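Local coordinates for SspB protein (Streptomyces clavuligerus, PDB 6JUF) that probably acts as a DNase in the SspABCD-SspE bacterial defence system, which senses DNA phosphorothioation and counters phages, at residues S141-A146 / W219-G224; M179-Q184 / G206-V211. One frame throughout, in Å; residues are numbered along the deposited sequence.

Interactions 1 and 2, centres about 9 Å apart, meet at one small antiparallel sheet: interaction 1 joins edge strand 142-144 to central strand 218-221, and interaction 2 packs the end of helix 166-180 against strand 208-211, on the face that carries Phe143 and Trp219. Interaction 2 is nested inside the loop closed by interaction 1. Hydrogen bonds probably join Glu220 N to Glu209 O, 2.9 Å, and Thr222 OG1 to Gly206 O, 2.7 Å. The strand order 1-3-2, with helices 145-159 and 166-180 between the first and second strands, is consistent with a winged-helix domain. Both contacts lie away from Glu18, which binds magnesium in a structure of this protein, although none is bound to this chain.

Interaction 1 (S141-A146 / W219-G224)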
loop_
_atom_site.group_PDB
_atom_site.type_symbol
_atom_site.label_atom_id
_atom_site.label_comp_id
_atom_site.label_asym_id
_atom_site.label_seq_id
_atom_site.Cartn_x
_atom_site.Cartn_y
_atom_site.Cartn_z
ATOM N N SER B 141 1.174 20.319 -17.897
ATOM C CA SER B 141 1.069 19.560 -16.627
ATOM C C SER B 141 -0.343 19.441 -16.142
ATOM O O SER B 141 -0.618 18.597 -15.250
ATOM C CB SER B 141 1.928 20.195 -15.515
ATOM O OG SER B 141 3.296 19.851 -15.731
ATOM N N ARG B 142 -1.247 20.267 -16.664
ATOM C CA ARG B 142 -2.670 20.183 -16.338
ATOM C C ARG B 142 -3.446 19.796 -17.598
ATOM O O ARG B 142 -3.208 20.312 -18.672
ATOM C CB ARG B 142 -3.158 21.511 -15.731
ATOM C CG ARG B 142 -4.639 21.486 -15.457
ATOM C CD ARG B 142 -5.214 22.868 -15.435
ATOM N NE ARG B 142 -5.613 23.208 -14.090
ATOM C CZ ARG B 142 -6.718 23.898 -13.806
ATOM N NH1 ARG B 142 -7.553 24.302 -14.789
ATOM N NH2 ARG B 142 -7.009 24.160 -12.536
ATOM N N PHE B 143 -4.385 18.839 -17.458
ATOM C CA PHE B 143 -5.002 18.299 -18.654
ATOM C C PHE B 143 -6.316 17.591 -18.339
ATOM O O PHE B 143 -6.502 17.027 -17.242
ATOM C CB PHE B 143 -4.054 17.286 -19.303
ATOM C CG PHE B 143 -3.466 16.309 -18.320
ATOM C CD1 PHE B 143 -4.118 15.105 -18.046
ATOM C CD2 PHE B 143 -2.283 16.602 -17.644
ATOM C CE1 PHE B 143 -3.566 14.189 -17.135
ATOM C CE2 PHE B 143 -1.737 15.716 -16.740
ATOM C CZ PHE B 143 -2.378 14.521 -16.470
ATOM N N THR B 144 -7.168 17.494 -19.345
ATOM C CA THR B 144 -8.224 16.478 -19.285
ATOM C C THR B 144 -7.621 15.156 -19.776
ATOM O O THR B 144 -6.568 15.127 -20.434
ATOM C CB THR B 144 -9.389 16.859 -20.221
ATOM O OG1 THR B 144 -8.960 16.854 -21.601
ATOM C CG2 THR B 144 -9.942 18.206 -19.809
ATOM N N LEU B 145 -8.290 14.058 -19.451
ATOM C CA LEU B 145 -7.851 12.757 -19.955
ATOM C C LEU B 145 -7.834 12.721 -21.496
ATOM O O LEU B 145 -6.927 12.127 -22.108
ATOM C CB LEU B 145 -8.664 11.596 -19.291
ATOM C CG LEU B 145 -8.499 11.604 -17.746
ATOM C CD1 LEU B 145 -9.129 10.385 -17.081
ATOM C CD2 LEU B 145 -7.033 11.768 -17.270
ATOM N N ALA B 146 -8.815 13.382 -22.123
ATOM C CA ALA B 146 -8.857 13.511 -23.608
ATOM C C ALA B 146 -7.608 14.222 -24.126
ATOM O O ALA B 146 -7.027 13.829 -25.152
ATOM C CB ALA B 146 -10.147 14.217 -24.052
ATOM N N TRP B 219 -7.207 17.185 -14.437
ATOM C CA TRP B 219 -6.172 16.603 -13.567
ATOM C C TRP B 219 -4.870 17.331 -13.797
ATOM O O TRP B 219 -4.684 18.046 -14.783
ATOM C CB TRP B 219 -5.886 15.160 -13.906
ATOM C CG TRP B 219 -7.147 14.355 -13.973
ATOM C CD1 TRP B 219 -7.998 14.189 -15.046
ATOM C CD2 TRP B 219 -7.726 13.578 -12.883
ATOM N NE1 TRP B 219 -9.046 13.366 -14.705
ATOM C CE2 TRP B 219 -8.930 12.961 -13.416
ATOM C CE3 TRP B 219 -7.367 13.347 -11.570
ATOM C CZ2 TRP B 219 -9.755 12.149 -12.632
ATOM C CZ3 TRP B 219 -8.193 12.520 -10.759
ATOM C CH2 TRP B 219 -9.358 11.921 -11.299
ATOM N N GLU B 220 -3.940 17.175 -12.852
ATOM C CA GLU B 220 -2.624 17.770 -13.053
ATOM C C GLU B 220 -1.539 17.024 -12.307
ATOM O O GLU B 220 -1.794 16.452 -11.231
ATOM C CB GLU B 220 -2.613 19.238 -12.672
ATOM C CG GLU B 220 -2.802 19.521 -11.200
ATOM C CD GLU B 220 -2.846 21.010 -10.921
ATOM O OE1 GLU B 220 -2.997 21.326 -9.761
ATOM O OE2 GLU B 220 -2.764 21.855 -11.839
ATOM N N PHE B 221 -0.335 17.038 -12.881
ATOM C CA PHE B 221 0.827 16.623 -12.132
ATOM C C PHE B 221 1.077 17.727 -11.103
ATOM O O PHE B 221 0.923 18.918 -11.380
ATOM C CB PHE B 221 2.032 16.228 -13.044
ATOM C CG PHE B 221 1.768 14.996 -13.865
ATOM C CD1 PHE B 221 1.464 13.773 -13.216
ATOM C CD2 PHE B 221 1.731 15.040 -15.261
ATOM C CE1 PHE B 221 1.162 12.628 -13.953
ATOM C CE2 PHE B 221 1.478 13.886 -16.000
ATOM C CZ PHE B 221 1.176 12.685 -15.338
ATOM N N THR B 222 1.439 17.338 -9.895
ATOM C CA THR B 222 1.606 18.292 -8.799
ATOM C C THR B 222 2.996 18.925 -8.815
ATOM O O THR B 222 3.894 18.460 -9.497
ATOM C CB THR B 222 1.403 17.628 -7.434
ATOM O OG1 THR B 222 2.380 16.589 -7.296
ATOM C CG2 THR B 222 -0.005 17.024 -7.312
ATOM N N SER B 223 3.163 20.019 -8.081
ATOM C CA SER B 223 4.501 20.664 -8.057
ATOM C C SER B 223 4.976 21.177 -6.716
ATOM O O SER B 223 5.844 22.049 -6.662
ATOM C CB SER B 223 4.637 21.756 -9.147
ATOM O OG SER B 223 3.531 22.600 -9.087
ATOM N N GLY B 224 4.452 20.665 -5.621
ATOM C CA GLY B 224 5.073 21.019 -4.315
ATOM C C GLY B 224 6.411 20.341 -3.957
ATOM O O GLY B 224 7.115 19.722 -4.793
#
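Phe143 and Trp219 illustrate how one antiparallel pair can serve both backbone and core. They form a hydrogen-bonded pair: Phe143 N gives a nearly straight bond to Trp219 O at 2.8 Å (165° at the hydrogen), and Trp219 N returns one to Phe143 O, tilted 30° from the carbonyl plane. A third bond, Phe221 N to Ser141 O at 2.9 Å, carries the pairing one step further.

The Trp219 side chain can be followed outward. Its CB lies near Phe143 O and beside the Phe143 ring, 4.1 Å from CE1. With CG anti to the carbonyl carbon (chi1 -51°), the indole turns toward the start of helix 145-159. There CD1 of Trp219 comes within 3.4 Å of CD2 of Leu145, and NE1 lies near both CG and CD2 of that leucine. The six-membered ring passes beyond 141-146, with Trp219 CZ3 3.8 Å from Val181 CG2; the side chain as a whole also touches Thr177 and Arg185. Phe143 also reaches Phe221, CE2 to CE2 at 3.8 Å, the two rings inclined to each other, and Phe135 meets Phe221 in turn.

Arg142 and Glu220 occupy the other face of the sheet. Glu220 OE2 sits at the guanidinium edge, 3.9 Å from Arg142 NE, a long salt bridge; the stronger partner of Arg142 is Glu218, which forms a salt bridge with NH1. The chemistry is therefore two-sided: aromatic and aliphatic carbon joins the edge strand to the helical core, whereas the opposite, more solvent-accessible face relies on charges that are probably only loosely coupled across this contact.

Interaction 2 (M179-Q184 / G206-V211); sequences MYVPAQ and GLMEQV
Val181 inserts a single methyl, CG1, alongside the side chain of Met208, a compact example of a helix end seated on a strand. Met208 has CG anti to its own N (chi1 -161°) and stays extended beyond it, which brings CB, CG, SD and CE past that methyl in turn, with CG at 3.7 Å from Val181 CG1. Tyr180 closes the same buried part, its CB 3.7 Å from Met208 CB. Its ring runs beside Leu207, pointing the same way, with CD1 of each residue 4.0 Å apart, while His114 and Phe135 add aromatic neighbours to the tyrosine. A polar link also belongs to this buried part: one water, at the edge of the tyrosine ring, donates to Tyr180 O and accepts from Leu207 N, both at 2.8 Å.

The looser side begins at the partly exposed Pro182 and Glu209. Pro182 CD stands 3.7 Å from Glu209 OE1, but that oxygen accepts the N-H of Gln210 on its anti lone pair and forms a salt bridge with Arg185 NE. With no direct hydrogen bond between the segments and Met208 N buried without a partner, cohesion here rests on carbon and sulfur contacts, with one water linking the last helical carbonyl, Tyr180 O, to Leu207 N.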
loop_
_atom_site.group_PDB
_atom_site.type_symbol
_atom_site.label_atom_id
_atom_site.label_comp_id
_atom_site.label_asym_id
_atom_site.label_seq_id
_atom_site.Cartn_x
_atom_site.Cartn_y
_atom_site.Cartn_z
ATOM N N MET B 179 -3.192 4.927 -10.961
ATOM C CA MET B 179 -1.917 4.595 -10.327
ATOM C C MET B 179 -1.475 5.747 -9.404
ATOM O O MET B 179 -0.855 5.512 -8.350
ATOM C CB MET B 179 -0.841 4.356 -11.412
ATOM C CG MET B 179 0.588 4.143 -10.841
ATOM S SD MET B 179 1.580 3.408 -12.180
ATOM C CE MET B 179 3.145 3.368 -11.325
ATOM N N TYR B 180 -1.708 6.998 -9.838
ATOM C CA TYR B 180 -1.112 8.134 -9.122
ATOM C C TYR B 180 -2.034 9.055 -8.306
ATOM O O TYR B 180 -1.529 9.814 -7.469
ATOM C CB TYR B 180 -0.311 9.039 -10.096
ATOM C CG TYR B 180 0.873 8.343 -10.758
ATOM C CD1 TYR B 180 2.055 8.071 -10.006
ATOM C CD2 TYR B 180 0.835 7.931 -12.083
ATOM C CE1 TYR B 180 3.132 7.385 -10.608
ATOM C CE2 TYR B 180 1.896 7.263 -12.659
ATOM C CZ TYR B 180 3.049 7.004 -11.944
ATOM O OH TYR B 180 4.097 6.369 -12.561
ATOM N N VAL B 181 -3.345 9.095 -8.584
ATOM C CA VAL B 181 -4.244 10.039 -7.917
ATOM C C VAL B 181 -4.877 9.390 -6.663
ATOM O O VAL B 181 -4.957 8.156 -6.545
ATOM C CB VAL B 181 -5.385 10.595 -8.848
ATOM C CG1 VAL B 181 -4.796 11.128 -10.140
ATOM C CG2 VAL B 181 -6.479 9.561 -9.095
ATOM N N PRO B 182 -5.293 10.232 -5.698
ATOM C CA PRO B 182 -5.913 9.650 -4.494
ATOM C C PRO B 182 -7.143 8.837 -4.825
ATOM O O PRO B 182 -7.877 9.170 -5.773
ATOM C CB PRO B 182 -6.279 10.880 -3.631
ATOM C CG PRO B 182 -5.315 11.970 -4.120
ATOM C CD PRO B 182 -5.112 11.696 -5.605
ATOM N N ALA B 183 -7.339 7.731 -4.086
ATOM C CA ALA B 183 -8.429 6.812 -4.354
ATOM C C ALA B 183 -9.792 7.531 -4.335
ATOM O O ALA B 183 -10.714 7.162 -5.018
ATOM C CB ALA B 183 -8.407 5.693 -3.300
ATOM N N GLN B 184 -9.869 8.601 -3.547
ATOM C CA GLN B 184 -11.143 9.363 -3.389
ATOM C C GLN B 184 -11.591 10.036 -4.686
ATOM O O GLN B 184 -12.798 10.290 -4.856
ATOM C CB GLN B 184 -10.962 10.418 -2.294
ATOM C CG GLN B 184 -10.858 9.804 -0.895
ATOM C CD GLN B 184 -9.638 8.895 -0.646
ATOM O OE1 GLN B 184 -9.777 7.713 -0.177
ATOM N NE2 GLN B 184 -8.448 9.430 -0.861
ATOM N N GLY B 206 1.927 11.205 -4.137
ATOM C CA GLY B 206 1.286 12.525 -4.331
ATOM C C GLY B 206 1.641 13.235 -5.644
ATOM O O GLY B 206 1.731 14.474 -5.671
ATOM N N LEU B 207 1.875 12.475 -6.712
ATOM C CA LEU B 207 2.312 13.071 -8.025
ATOM C C LEU B 207 1.197 13.647 -8.852
ATOM O O LEU B 207 1.473 14.388 -9.758
ATOM C CB LEU B 207 3.070 12.022 -8.871
ATOM C CG LEU B 207 4.537 11.834 -8.463
ATOM C CD1 LEU B 207 5.039 10.502 -9.054
ATOM C CD2 LEU B 207 5.351 13.036 -8.963
ATOM N N MET B 208 -0.068 13.213 -8.649
ATOM C CA MET B 208 -1.127 13.642 -9.591
ATOM C C MET B 208 -2.355 13.932 -8.746
ATOM O O MET B 208 -2.606 13.256 -7.718
ATOM C CB MET B 208 -1.448 12.538 -10.608
ATOM C CG MET B 208 -2.171 12.998 -11.872
ATOM S SD MET B 208 -2.381 11.563 -12.932
ATOM C CE MET B 208 -3.916 12.018 -13.797
ATOM N N GLU B 209 -3.139 14.918 -9.151
ATOM C CA GLU B 209 -4.324 15.293 -8.400
ATOM C C GLU B 209 -5.430 15.733 -9.358
ATOM O O GLU B 209 -5.183 16.150 -10.494
ATOM C CB GLU B 209 -3.970 16.412 -7.380
ATOM C CG GLU B 209 -5.109 16.960 -6.502
ATOM C CD GLU B 209 -5.793 15.871 -5.649
ATOM O OE1 GLU B 209 -6.524 15.026 -6.176
ATOM O OE2 GLU B 209 -5.605 15.906 -4.402
ATOM N N GLN B 210 -6.663 15.589 -8.866
ATOM C CA GLN B 210 -7.830 16.100 -9.535
ATOM C C GLN B 210 -7.904 17.611 -9.370
ATOM O O GLN B 210 -7.628 18.138 -8.276
ATOM C CB GLN B 210 -9.040 15.407 -8.869
ATOM C CG GLN B 210 -10.329 16.119 -9.127
ATOM C CD GLN B 210 -10.701 16.191 -10.571
ATOM O OE1 GLN B 210 -11.272 17.204 -10.994
ATOM N NE2 GLN B 210 -10.439 15.130 -11.340
ATOM N N VAL B 211 -8.308 18.330 -10.415
ATOM C CA VAL B 211 -8.407 19.759 -10.220
ATOM C C VAL B 211 -9.803 20.307 -10.586
ATOM O O VAL B 211 -10.466 19.808 -11.495
ATOM C CB VAL B 211 -7.157 20.500 -10.717
ATOM C CG1 VAL B 211 -7.075 20.460 -12.231
ATOM C CG2 VAL B 211 -7.130 21.919 -10.166
HETATM O O HOH W 1 1.204 9.711 -6.865
#